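Local coordinates for viral interleukin-10 homolog (Human herpesvirus 5, PDB 1LQS), which mimics human interleukin-10, binding the human IL-10 receptor and signalling through both receptor subunits to suppress host immunity in the virus's favour, at residues Lys137-Ser140 with Glu141-Thr144. Sequence-based numbering, arbitrary orientation.
Sequences KGLS and ELDT
Lys137 and Glu141 lie one helical turn apart, and their side chains meet at a slant, aliphatic chain against carboxylate. Glu141 OE1 lies 3.3 Å from Lys137 CD, whereas the charges stay farther apart, with Lys137 NZ 4.4 Å from Glu141 OE1, beyond a salt bridge. Bends in the lysine chain at chi2 (61°) and chi3 (70°) lay CD against the carboxylate while NZ keeps that distance; the glutamate runs extended beyond CG. Both polar ends are instead gripped by the second subunit: Lys137 NZ by the carbonyl oxygens of Asp47 and Ser49 of the second subunit, the carboxylate by the backbone N-H groups of Trp51 and Leu52 of that subunit. Each Glu141 oxygen thus receives a backbone N-H, which should fix the group's rotation and help to offset its buried charge.

At Glu141 the backbone leaves helical geometry. Glu141 N divides its hydrogen between two weak bonds, to Lys137 O (3.0 Å) and Gly138 O (3.3 Å), and Leu142 N gives a straight but long, weak bond to Leu139 O (3.5 Å). Leu139 and Leu142 point the same way, side by side, with Leu139 CD2 4.2 Å from Leu142 CD1.

Glu141, the first residue past helix 135-140 and the N-cap of helix 142-155, links two helices held against the partner subunit, far from the chain's centre, as in the intertwined IL-10 dimer; Phe35, on helix 25-42 of that subunit, packs against Leu142 and Asp143, bringing that helix against the start of helix 142-155.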
loop_
_atom_site.group_PDB
_atom_site.type_symbol
_atom_site.label_atom_id
_atom_site.label_comp_id
_atom_site.label_asym_id
_atom_site.label_seq_id
_atom_site.Cartn_x
_atom_site.Cartn_y
_atom_site.Cartn_z
ATOM N N LYS C 137 29.056 -7.521 2.323
ATOM C CA LYS C 137 28.097 -6.541 2.820
ATOM C C LYS C 137 26.924 -7.243 3.459
ATOM O O LYS C 137 26.344 -6.747 4.425
ATOM C CB LYS C 137 27.608 -5.628 1.689
ATOM C CG LYS C 137 26.526 -4.626 2.089
ATOM C CD LYS C 137 26.969 -3.649 3.170
ATOM C CE LYS C 137 28.005 -2.659 2.643
ATOM N NZ LYS C 137 28.452 -1.648 3.657
ATOM N N GLY C 138 26.583 -8.409 2.925
ATOM C CA GLY C 138 25.465 -9.160 3.461
ATOM C C GLY C 138 25.694 -9.620 4.888
ATOM O O GLY C 138 24.829 -9.460 5.749
ATOM N N LEU C 139 26.855 -10.203 5.148
ATOM C CA LEU C 139 27.145 -10.680 6.484
ATOM C C LEU C 139 27.405 -9.489 7.397
ATOM O O LEU C 139 27.199 -9.556 8.618
ATOM C CB LEU C 139 28.345 -11.625 6.441
ATOM C CG LEU C 139 28.010 -12.958 5.760
ATOM C CD1 LEU C 139 29.243 -13.855 5.713
ATOM C CD2 LEU C 139 26.874 -13.641 6.518
ATOM N N SER C 140 27.837 -8.392 6.784
ATOM C CA SER C 140 28.136 -7.162 7.502
ATOM C C SER C 140 26.876 -6.512 8.027
ATOM O O SER C 140 26.906 -5.778 9.018
ATOM C CB SER C 140 28.860 -6.185 6.574
ATOM O OG SER C 140 28.367 -4.862 6.726
ATOM N N GLU C 141 25.759 -6.785 7.363
ATOM C CA GLU C 141 24.494 -6.182 7.759
ATOM C C GLU C 141 23.511 -7.096 8.474
ATOM O O GLU C 141 22.326 -6.787 8.565
ATOM C CB GLU C 141 23.824 -5.530 6.550
ATOM C CG GLU C 141 24.595 -4.364 5.984
ATOM C CD GLU C 141 23.750 -3.509 5.063
ATOM O OE1 GLU C 141 24.248 -2.472 4.574
ATOM O OE2 GLU C 141 22.581 -3.872 4.823
ATOM N N LEU C 142 23.992 -8.217 8.989
ATOM C CA LEU C 142 23.106 -9.097 9.722
ATOM C C LEU C 142 22.420 -8.307 10.836
ATOM O O LEU C 142 21.270 -8.579 11.173
ATOM C CB LEU C 142 23.877 -10.274 10.317
ATOM C CG LEU C 142 24.073 -11.454 9.361
ATOM C CD1 LEU C 142 24.929 -12.533 10.015
ATOM C CD2 LEU C 142 22.694 -12.013 8.970
ATOM N N ASP C 143 23.110 -7.320 11.402
ATOM C CA ASP C 143 22.490 -6.536 12.457
ATOM C C ASP C 143 21.297 -5.745 11.916
ATOM O O ASP C 143 20.223 -5.747 12.513
ATOM C CB ASP C 143 23.523 -5.625 13.171
ATOM C CG ASP C 143 24.238 -4.620 12.238
ATOM O OD1 ASP C 143 24.258 -4.809 10.998
ATOM O OD2 ASP C 143 24.815 -3.639 12.783
ATOM N N THR C 144 21.477 -5.097 10.771
ATOM C CA THR C 144 20.410 -4.328 10.133
ATOM C C THR C 144 19.279 -5.277 9.740
ATOM O O THR C 144 18.106 -4.997 9.978
ATOM C CB THR C 144 20.930 -3.593 8.872
ATOM O OG1 THR C 144 21.879 -2.592 9.264
ATOM C CG2 THR C 144 19.788 -2.935 8.122
#